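Side-chain contacts in probable chaperone (Pseudomonas aeruginosa, PDB 4JMF), which probably acts as a type III secretion chaperone of the CesT family, binding a partner protein to keep it ready for export: residues Q94-D97 against R98-H102; S29-G33 against P34-H38; Q11-A15 against L16-T20; Q107-A110 against A111-L115. One frame throughout, in Å; residues are numbered along the deposited sequence.

How the contacts relate
From the N terminus, contact 3 comes first: Q11-T20 ends helix 3-15 and turns the chain toward strand 28-32. Contact 2 follows as the hairpin of strands 28-32 and 35-41. Contact 1 then starts helix 98-114, and contact 4 lies at that helix's far end. All four are local and lie in series, so none nests in or crosses another. They meet in space nonetheless. The start of the last helix touches the end of the first in contacts 1 and 3, L30 packs on L12, F13, L16 and L18, joining contacts 2 and 3, and the hairpin of contact 2 meets the helix end of contact 4, tying both helices to the sheet.

Contact 1. Residues Q94-D97 against R98-H102; sequences QLLD and RAQIH
D97 caps the start of helix 98-114, its carboxylate taking the backbone N-H of Q100 in a classic N-cap. OD1 lies 2.9 Å from Q100 N, and the N-H meets it nearly along the C-O axis with an angle of 162° at the hydrogen. The first torsion of D97, 67°, sets CG between the backbone N and the carbonyl carbon, and this turns the carboxylate over the first turn, where the N-H groups have no helical carbonyl before them. The same residue works from its main chain too: D97 O accepts from I101 N at 2.9 Å, the first regular bond of the helix. Placed at the positive end of the helix dipole, the carboxylate is probably favoured in its charged form.

Two longer side chains turn their polar ends elsewhere. R98 reaches back to Q11 on helix 3-15 through NE. Q100 bends at its second torsion and gives NE2 to Q91, while its CB stays 3.3 Å from D97 OD1 and its CG lies 3.5 Å from L95 O.

Outside the cap sits a hydrophobic staple, formed by L96 just before the cap and I101 in the first turn. L96 points CG away from its carbonyl carbon and brings one methyl, CD2, against I101, 3.9 Å from I101 CB; both residues also rest on L47 of strand 46-53. That methyl touches Q100 CG at 3.8 Å as well, and it reaches the I101 main chain, with L96 CD2 3.6 Å from I101 CA.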
loop_
_atom_site.group_PDB
_atom_site.type_symbol
_atom_site.label_atom_id
_atom_site.label_comp_id
_atom_site.label_asym_id
_atom_site.label_seq_id
_atom_site.Cartn_x
_atom_site.Cartn_y
_atom_site.Cartn_z
ATOM N N GLN B 94 3.502 13.200 -5.116
ATOM C CA GLN B 94 4.326 14.130 -4.323
ATOM C C GLN B 94 5.640 13.534 -3.832
ATOM O O GLN B 94 6.562 14.273 -3.497
ATOM C CB GLN B 94 3.555 14.619 -3.094
ATOM C CG GLN B 94 2.528 15.696 -3.366
ATOM C CD GLN B 94 1.578 15.323 -4.489
ATOM O OE1 GLN B 94 0.869 14.299 -4.420
ATOM N NE2 GLN B 94 1.575 16.137 -5.551
ATOM N N LEU B 95 5.712 12.207 -3.755
ATOM C CA LEU B 95 6.900 11.533 -3.228
ATOM C C LEU B 95 7.760 10.913 -4.326
ATOM O O LEU B 95 8.815 10.347 -4.051
ATOM C CB LEU B 95 6.493 10.420 -2.253
ATOM C CG LEU B 95 5.932 10.793 -0.883
ATOM C CD1 LEU B 95 5.897 9.554 0.029
ATOM C CD2 LEU B 95 6.769 11.897 -0.265
ATOM N N LEU B 96 7.310 11.001 -5.569
ATOM C CA LEU B 96 7.957 10.238 -6.632
ATOM C C LEU B 96 8.900 11.088 -7.475
ATOM O O LEU B 96 8.505 11.633 -8.519
ATOM C CB LEU B 96 6.925 9.543 -7.526
ATOM C CG LEU B 96 6.132 8.379 -6.911
ATOM C CD1 LEU B 96 4.922 8.084 -7.754
ATOM C CD2 LEU B 96 7.001 7.129 -6.798
ATOM N N ASP B 97 10.144 11.198 -7.020
ATOM C CA ASP B 97 11.212 11.633 -7.911
ATOM C C ASP B 97 11.708 10.430 -8.730
ATOM O O ASP B 97 11.182 9.314 -8.590
ATOM C CB ASP B 97 12.349 12.295 -7.134
ATOM C CG ASP B 97 13.100 11.326 -6.233
ATOM O OD1 ASP B 97 12.771 10.118 -6.207
ATOM O OD2 ASP B 97 14.061 11.772 -5.562
ATOM N N ARG B 98 12.716 10.652 -9.565
ATOM C CA ARG B 98 13.218 9.608 -10.456
ATOM C C ARG B 98 13.629 8.321 -9.749
ATOM O O ARG B 98 13.272 7.221 -10.187
ATOM C CB ARG B 98 14.383 10.121 -11.298
ATOM C CG ARG B 98 14.655 9.220 -12.492
ATOM C CD ARG B 98 15.666 9.838 -13.417
ATOM N NE ARG B 98 15.388 11.248 -13.628
ATOM C CZ ARG B 98 16.273 12.111 -14.110
ATOM N NH1 ARG B 98 17.488 11.686 -14.440
ATOM N NH2 ARG B 98 15.942 13.392 -14.256
ATOM N N ALA B 99 14.378 8.447 -8.660
ATOM C CA ALA B 99 14.815 7.266 -7.917
ATOM C C ALA B 99 13.613 6.525 -7.336
ATOM O O ALA B 99 13.509 5.292 -7.411
ATOM C CB ALA B 99 15.769 7.673 -6.804
ATOM N N GLN B 100 12.703 7.280 -6.742
ATOM C CA GLN B 100 11.592 6.638 -6.066
ATOM C C GLN B 100 10.627 5.932 -7.032
ATOM O O GLN B 100 10.164 4.822 -6.742
ATOM C CB GLN B 100 10.880 7.624 -5.141
ATOM C CG GLN B 100 9.791 6.980 -4.285
ATOM C CD GLN B 100 10.331 5.896 -3.325
ATOM O OE1 GLN B 100 11.546 5.806 -3.062
ATOM N NE2 GLN B 100 9.418 5.080 -2.789
ATOM N N ILE B 101 10.343 6.538 -8.182
ATOM C CA ILE B 101 9.444 5.887 -9.129
ATOM C C ILE B 101 10.093 4.613 -9.680
ATOM O O ILE B 101 9.438 3.565 -9.797
ATOM C CB ILE B 101 8.907 6.863 -10.219
ATOM C CG1 ILE B 101 7.735 6.247 -10.982
ATOM C CG2 ILE B 101 9.998 7.298 -11.203
ATOM C CD1 ILE B 101 7.036 7.251 -11.922
ATOM N N HIS B 102 11.395 4.691 -9.946
ATOM C CA HIS B 102 12.170 3.521 -10.343
ATOM C C HIS B 102 12.047 2.451 -9.256
ATOM O O HIS B 102 11.775 1.286 -9.542
ATOM C CB HIS B 102 13.633 3.928 -10.567
ATOM C CG HIS B 102 14.520 2.811 -11.033
ATOM N ND1 HIS B 102 15.254 2.030 -10.163
ATOM C CD2 HIS B 102 14.819 2.370 -12.279
ATOM C CE1 HIS B 102 15.951 1.145 -10.853
ATOM N NE2 HIS B 102 15.704 1.328 -12.138
#

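Contact 2. Residues S29-G33 against P34-H38; sequences SLQVG and PHLCH
L30 and C37 face each other as a hydrogen-bonded pair in a two-residue beta hairpin, with strands 29-32 and 35-38 joined by a type II' turn. Backbone bonds come first. L30 N gives to C37 O and C37 N to L30 O, and the second of these is straight, 180° at the hydrogen. V32 and H35 form the other hydrogen-bonded pair and close the turn; there H35 N bonds V32 O at 2.9 Å. G33 takes the first corner with a positive phi of 57°, and P34 follows it. On the other edge, L30, Q31 and V32 pair antiparallel with a strand of another protein's chain, so the sheet runs on across the interface.

Side-chain polar bonds gather on the face of S29, Q31, L36 and H38. S29 OG and H38 ND1 lie 3.1 Å apart across a non-hydrogen-bonded pair, the hydroxyl meeting the imidazole at its edge; either may be the donor. Q31 folds over the turn by a bend at its second torsion, 74°, so that NE2 donates to G33 O at 2.9 Å and also to a water, which in turn donates to P34 O at 2.6 Å. On the opposite face, H35 NE2 bonds E113 of helix 98-114.

Packing completes the hairpin. P34 CG lies above one face of the H35 ring, offset toward its rim. The Q31 and L36 side chains cross at about a right angle, with OE1 of Q31 3.8 Å from CD1 of L36. On the face of L30 and H35, V32 CG2 lies a loose 4.5 Å from C37 SG.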
loop_
_atom_site.group_PDB
_atom_site.type_symbol
_atom_site.label_atom_id
_atom_site.label_comp_id
_atom_site.label_asym_id
_atom_site.label_seq_id
_atom_site.Cartn_x
_atom_site.Cartn_y
_atom_site.Cartn_z
ATOM N N SER B 29 1.508 0.424 -20.353
ATOM C CA SER B 29 1.987 -0.907 -20.033
ATOM C C SER B 29 3.462 -1.038 -20.388
ATOM O O SER B 29 3.917 -0.467 -21.379
ATOM C CB SER B 29 1.166 -1.957 -20.782
ATOM O OG SER B 29 -0.220 -1.740 -20.585
ATOM N N LEU B 30 4.188 -1.802 -19.578
ATOM C CA LEU B 30 5.612 -2.050 -19.775
ATOM C C LEU B 30 5.885 -3.540 -19.680
ATOM O O LEU B 30 5.333 -4.210 -18.817
ATOM C CB LEU B 30 6.414 -1.363 -18.677
ATOM C CG LEU B 30 6.396 0.155 -18.675
ATOM C CD1 LEU B 30 7.104 0.663 -17.431
ATOM C CD2 LEU B 30 7.094 0.646 -19.941
ATOM N N GLN B 31 6.727 -4.063 -20.564
ATOM C CA GLN B 31 7.193 -5.438 -20.450
ATOM C C GLN B 31 8.538 -5.434 -19.732
ATOM O O GLN B 31 9.519 -4.894 -20.240
ATOM C CB GLN B 31 7.360 -6.059 -21.833
ATOM C CG GLN B 31 7.616 -7.560 -21.796
ATOM C CD GLN B 31 6.357 -8.324 -21.457
ATOM O OE1 GLN B 31 5.296 -8.068 -22.032
ATOM N NE2 GLN B 31 6.456 -9.247 -20.502
ATOM N N VAL B 32 8.588 -5.998 -18.535
ATOM C CA VAL B 32 9.842 -6.060 -17.798
ATOM C C VAL B 32 10.206 -7.524 -17.651
ATOM O O VAL B 32 9.665 -8.227 -16.792
ATOM C CB VAL B 32 9.733 -5.383 -16.412
ATOM C CG1 VAL B 32 11.041 -5.495 -15.663
ATOM C CG2 VAL B 32 9.353 -3.918 -16.569
ATOM N N GLY B 33 11.096 -8.000 -18.512
ATOM C CA GLY B 33 11.345 -9.428 -18.594
ATOM C C GLY B 33 10.025 -10.111 -18.884
ATOM O O GLY B 33 9.259 -9.666 -19.738
ATOM N N PRO B 34 9.722 -11.173 -18.137
ATOM C CA PRO B 34 8.471 -11.896 -18.395
ATOM C C PRO B 34 7.229 -11.215 -17.801
ATOM O O PRO B 34 6.098 -11.686 -18.000
ATOM C CB PRO B 34 8.718 -13.255 -17.745
ATOM C CG PRO B 34 9.734 -12.991 -16.669
ATOM C CD PRO B 34 10.545 -11.801 -17.087
ATOM N N HIS B 35 7.429 -10.098 -17.112
ATOM C CA HIS B 35 6.321 -9.419 -16.436
ATOM C C HIS B 35 5.717 -8.239 -17.207
ATOM O O HIS B 35 6.394 -7.237 -17.476
ATOM C CB HIS B 35 6.795 -8.959 -15.064
ATOM C CG HIS B 35 7.471 -10.040 -14.284
ATOM N ND1 HIS B 35 6.792 -11.136 -13.790
ATOM C CD2 HIS B 35 8.768 -10.204 -13.926
ATOM C CE1 HIS B 35 7.643 -11.925 -13.158
ATOM N NE2 HIS B 35 8.847 -11.382 -13.226
ATOM N N LEU B 36 4.437 -8.356 -17.552
ATOM C CA LEU B 36 3.706 -7.235 -18.135
ATOM C C LEU B 36 3.150 -6.390 -16.983
ATOM O O LEU B 36 2.351 -6.889 -16.176
ATOM C CB LEU B 36 2.578 -7.738 -19.040
ATOM C CG LEU B 36 1.685 -6.703 -19.734
ATOM C CD1 LEU B 36 2.474 -5.880 -20.751
ATOM C CD2 LEU B 36 0.501 -7.360 -20.398
ATOM N N CYS B 37 3.598 -5.132 -16.895
ATOM C CA CYS B 37 3.209 -4.223 -15.824
ATOM C C CYS B 37 2.440 -3.025 -16.369
ATOM O O CYS B 37 2.740 -2.530 -17.458
ATOM C CB CYS B 37 4.452 -3.725 -15.090
ATOM S SG CYS B 37 5.530 -5.031 -14.485
ATOM N N HIS B 38 1.460 -2.557 -15.602
ATOM C CA HIS B 38 0.619 -1.430 -16.008
ATOM C C HIS B 38 0.744 -0.280 -15.002
ATOM O O HIS B 38 0.955 -0.526 -13.812
ATOM C CB HIS B 38 -0.852 -1.865 -16.095
ATOM C CG HIS B 38 -1.048 -3.194 -16.752
ATOM N ND1 HIS B 38 -1.135 -3.342 -18.121
ATOM C CD2 HIS B 38 -1.163 -4.438 -16.230
ATOM C CE1 HIS B 38 -1.297 -4.623 -18.412
ATOM N NE2 HIS B 38 -1.319 -5.309 -17.284
HETATM O O HOH W 1 4.157 -11.343 -19.634
#

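Contact 3. Residues Q11-A15 against L16-T20; sequences QLFLA and LDLPT
F13 and L18 meet where helix 3-15 ends in a Schellman motif, and here the contact is tight. L18 N gives its hydrogen to F13 O at 2.8 Å, in the carbonyl plane, while the chain reverses at D17 with a positive phi of 59°. The partner bond, D17 N to L14 O, is weak at 3.2 Å. Beside these bonds F13 CD1 packs on L18 CB at 3.6 Å, the hydrophobic contact that usually accompanies the motif, and P19 O comes to the ring edge, near its plane, 3.2 Å from CD1. One turn across, L16 N bonds L12 O, and the two leucines touch CD1 to CD1 at 3.6 Å. L16 keeps CG beside its own backbone N, which carries its CD1 back toward L12.

The other side is looser. L14, P19 and the exposed D17 turn their side chains away from the opposite segment, and T20 only brushes F13, with CG2 4.4 Å from CB.

F13 and L16 also pack on apolar side chains of another protein's chain, and L18 on its backbone. Chemically, N-H groups of the returning chain take F13 O and, weakly, L14 O: the backbone itself caps the helix end, while F13, L16 and L18 pack on L30.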
loop_
_atom_site.group_PDB
_atom_site.type_symbol
_atom_site.label_atom_id
_atom_site.label_comp_id
_atom_site.label_asym_id
_atom_site.label_seq_id
_atom_site.Cartn_x
_atom_site.Cartn_y
_atom_site.Cartn_z
ATOM N N GLN B 11 9.859 10.939 -15.793
ATOM C CA GLN B 11 10.998 10.554 -14.952
ATOM C C GLN B 11 11.239 9.052 -14.988
ATOM O O GLN B 11 12.393 8.609 -15.071
ATOM C CB GLN B 11 10.784 11.036 -13.505
ATOM C CG GLN B 11 10.707 12.566 -13.402
ATOM C CD GLN B 11 12.015 13.239 -13.812
ATOM O OE1 GLN B 11 13.095 12.809 -13.404
ATOM N NE2 GLN B 11 11.924 14.290 -14.641
ATOM N N LEU B 12 10.162 8.258 -14.937
ATOM C CA LEU B 12 10.325 6.807 -14.978
ATOM C C LEU B 12 10.962 6.375 -16.284
ATOM O O LEU B 12 11.809 5.481 -16.301
ATOM C CB LEU B 12 8.988 6.085 -14.789
ATOM C CG LEU B 12 8.992 4.556 -14.925
ATOM C CD1 LEU B 12 9.848 3.872 -13.843
ATOM C CD2 LEU B 12 7.564 4.031 -14.847
ATOM N N PHE B 13 10.559 7.004 -17.382
ATOM C CA PHE B 13 11.108 6.603 -18.673
ATOM C C PHE B 13 12.591 6.966 -18.819
ATOM O O PHE B 13 13.355 6.247 -19.483
ATOM C CB PHE B 13 10.233 7.130 -19.815
ATOM C CG PHE B 13 9.041 6.243 -20.106
ATOM C CD1 PHE B 13 8.850 5.694 -21.368
ATOM C CD2 PHE B 13 8.148 5.909 -19.092
ATOM C CE1 PHE B 13 7.765 4.867 -21.623
ATOM C CE2 PHE B 13 7.059 5.074 -19.342
ATOM C CZ PHE B 13 6.869 4.554 -20.602
ATOM N N LEU B 14 12.999 8.059 -18.178
ATOM C CA LEU B 14 14.421 8.396 -18.081
ATOM C C LEU B 14 15.152 7.346 -17.269
ATOM O O LEU B 14 16.233 6.903 -17.646
ATOM C CB LEU B 14 14.614 9.750 -17.409
ATOM C CG LEU B 14 14.060 10.971 -18.115
ATOM C CD1 LEU B 14 14.415 12.245 -17.329
ATOM C CD2 LEU B 14 14.612 11.033 -19.533
ATOM N N ALA B 15 14.554 6.950 -16.145
ATOM C CA ALA B 15 15.173 5.953 -15.283
ATOM C C ALA B 15 15.336 4.614 -15.996
ATOM O O ALA B 15 16.352 3.944 -15.839
ATOM C CB ALA B 15 14.373 5.787 -14.007
ATOM N N LEU B 16 14.343 4.227 -16.792
ATOM C CA LEU B 16 14.390 2.937 -17.483
ATOM C C LEU B 16 15.068 3.030 -18.847
ATOM O O LEU B 16 15.190 2.017 -19.549
ATOM C CB LEU B 16 12.970 2.408 -17.688
ATOM C CG LEU B 16 12.168 2.177 -16.415
ATOM C CD1 LEU B 16 10.711 1.890 -16.783
ATOM C CD2 LEU B 16 12.780 1.018 -15.639
ATOM N N ASP B 17 15.472 4.245 -19.221
ATOM C CA ASP B 17 16.099 4.515 -20.518
ATOM C C ASP B 17 15.195 4.122 -21.694
ATOM O O ASP B 17 15.634 3.457 -22.635
ATOM C CB ASP B 17 17.465 3.822 -20.622
ATOM C CG ASP B 17 18.350 4.439 -21.706
ATOM O OD1 ASP B 17 18.298 5.674 -21.890
ATOM O OD2 ASP B 17 19.094 3.696 -22.380
ATOM N N LEU B 18 13.928 4.522 -21.625
ATOM C CA LEU B 18 12.975 4.238 -22.691
ATOM C C LEU B 18 12.641 5.534 -23.424
ATOM O O LEU B 18 12.740 6.616 -22.840
ATOM C CB LEU B 18 11.707 3.618 -22.115
ATOM C CG LEU B 18 11.933 2.238 -21.510
ATOM C CD1 LEU B 18 10.665 1.702 -20.885
ATOM C CD2 LEU B 18 12.464 1.284 -22.592
ATOM N N PRO B 19 12.256 5.436 -24.712
ATOM C CA PRO B 19 11.882 6.672 -25.415
ATOM C C PRO B 19 10.656 7.262 -24.717
ATOM O O PRO B 19 9.781 6.494 -24.310
ATOM C CB PRO B 19 11.502 6.176 -26.815
ATOM C CG PRO B 19 12.103 4.783 -26.931
ATOM C CD PRO B 19 12.022 4.236 -25.538
ATOM N N THR B 20 10.600 8.576 -24.538
ATOM C CA THR B 20 9.485 9.181 -23.807
ATOM C C THR B 20 8.165 9.052 -24.564
ATOM O O THR B 20 8.093 9.357 -25.758
ATOM C CB THR B 20 9.738 10.655 -23.438
ATOM O OG1 THR B 20 10.331 11.341 -24.547
ATOM C CG2 THR B 20 10.662 10.740 -22.243
#

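Contact 4. Residues Q107-A110 against A111-L115; sequences QLVA and AAEEL
V109 and E113 stand one turn apart near the C-terminal end of helix 98-114, and V109 CG1 comes no nearer than 4.4 Å to E113 CG, a loose touch. The valine holds CG1 opposite its backbone N. E113 has its first torsion at -90° and bends again at the second, -69°. This curl keeps CB and CG over the V109 carbonyl, with E113 CB 3.5 Å from V109 O, and turns the carboxylate back toward the hairpin, where OE2 is held by H35. E114 behaves differently: its first torsion, -148°, lies well off a staggered value, its chain runs extended beyond CG, and only its CB stays near the turn below, 3.7 Å from A110 O. Q107 is bent at every torsion and points off the helix, its NE2 bonding the backbone of another protein's chain.

A111 and A112 turn single methyls to the sheet; A112 CB sits 3.6 Å from V109 O. The backbone carries the segment through. E113 N bonds V109 O at 2.9 Å, and L108 O accepts both A112 N and, weakly, A111 N.

On the sheet side, A111 and A112 rest on L87 of strand 85-92, V109 on H35 and C37 of strand 35-41, and L108 on L87 and on M49 of strand 46-53, while A110 and A111 each pack against a basic side chain of the other protein's chain.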
loop_
_atom_site.group_PDB
_atom_site.type_symbol
_atom_site.label_atom_id
_atom_site.label_comp_id
_atom_site.label_asym_id
_atom_site.label_seq_id
_atom_site.Cartn_x
_atom_site.Cartn_y
_atom_site.Cartn_z
ATOM N N GLN B 107 10.315 -2.837 -6.909
ATOM C CA GLN B 107 9.741 -3.646 -5.832
ATOM C C GLN B 107 8.551 -4.466 -6.332
ATOM O O GLN B 107 8.348 -5.604 -5.895
ATOM C CB GLN B 107 9.350 -2.772 -4.638
ATOM C CG GLN B 107 10.534 -2.093 -3.964
ATOM C CD GLN B 107 11.571 -3.098 -3.504
ATOM O OE1 GLN B 107 11.279 -3.984 -2.693
ATOM N NE2 GLN B 107 12.791 -2.975 -4.029
ATOM N N LEU B 108 7.773 -3.898 -7.254
ATOM C CA LEU B 108 6.680 -4.645 -7.874
ATOM C C LEU B 108 7.250 -5.864 -8.591
ATOM O O LEU B 108 6.838 -7.004 -8.340
ATOM C CB LEU B 108 5.910 -3.778 -8.877
ATOM C CG LEU B 108 4.750 -4.499 -9.572
ATOM C CD1 LEU B 108 3.700 -4.966 -8.554
ATOM C CD2 LEU B 108 4.110 -3.622 -10.653
ATOM N N VAL B 109 8.207 -5.622 -9.482
ATOM C CA VAL B 109 8.812 -6.704 -10.252
ATOM C C VAL B 109 9.550 -7.720 -9.374
ATOM O O VAL B 109 9.494 -8.926 -9.631
ATOM C CB VAL B 109 9.711 -6.156 -11.375
ATOM C CG1 VAL B 109 10.410 -7.292 -12.091
ATOM C CG2 VAL B 109 8.856 -5.383 -12.366
ATOM N N ALA B 110 10.200 -7.248 -8.312
ATOM C CA ALA B 110 10.892 -8.159 -7.407
ATOM C C ALA B 110 9.940 -9.188 -6.808
ATOM O O ALA B 110 10.288 -10.359 -6.669
ATOM C CB ALA B 110 11.631 -7.388 -6.307
ATOM N N ALA B 111 8.726 -8.773 -6.469
ATOM C CA ALA B 111 7.793 -9.728 -5.873
ATOM C C ALA B 111 7.233 -10.646 -6.941
ATOM O O ALA B 111 6.984 -11.823 -6.692
ATOM C CB ALA B 111 6.687 -9.023 -5.152
ATOM N N ALA B 112 7.029 -10.106 -8.134
ATOM C CA ALA B 112 6.511 -10.914 -9.235
ATOM C C ALA B 112 7.503 -12.024 -9.587
ATOM O O ALA B 112 7.095 -13.131 -9.948
ATOM C CB ALA B 112 6.218 -10.050 -10.452
ATOM N N GLU B 113 8.798 -11.714 -9.482
ATOM C CA GLU B 113 9.870 -12.668 -9.784
ATOM C C GLU B 113 9.860 -13.819 -8.784
ATOM O O GLU B 113 9.982 -14.991 -9.149
ATOM C CB GLU B 113 11.234 -11.969 -9.711
ATOM C CG GLU B 113 11.702 -11.362 -11.013
ATOM C CD GLU B 113 12.041 -12.413 -12.050
ATOM O OE1 GLU B 113 13.121 -13.027 -11.923
ATOM O OE2 GLU B 113 11.234 -12.630 -12.987
ATOM N N GLU B 114 9.720 -13.464 -7.513
ATOM C CA GLU B 114 9.740 -14.426 -6.427
ATOM C C GLU B 114 8.573 -15.414 -6.480
ATOM O O GLU B 114 8.746 -16.598 -6.194
ATOM C CB GLU B 114 9.676 -13.662 -5.111
ATOM C CG GLU B 114 10.398 -14.305 -3.942
ATOM C CD GLU B 114 10.632 -13.307 -2.814
ATOM O OE1 GLU B 114 11.786 -12.856 -2.648
ATOM O OE2 GLU B 114 9.660 -12.957 -2.102
ATOM N N LEU B 115 7.391 -14.922 -6.847
ATOM C CA LEU B 115 6.140 -15.661 -6.621
ATOM C C LEU B 115 5.917 -16.901 -7.483
ATOM O O LEU B 115 5.808 -16.802 -8.708
ATOM C CB LEU B 115 4.934 -14.731 -6.760
ATOM C CG LEU B 115 4.729 -13.766 -5.593
ATOM C CD1 LEU B 115 3.470 -12.941 -5.807
ATOM C CD2 LEU B 115 4.671 -14.510 -4.266
#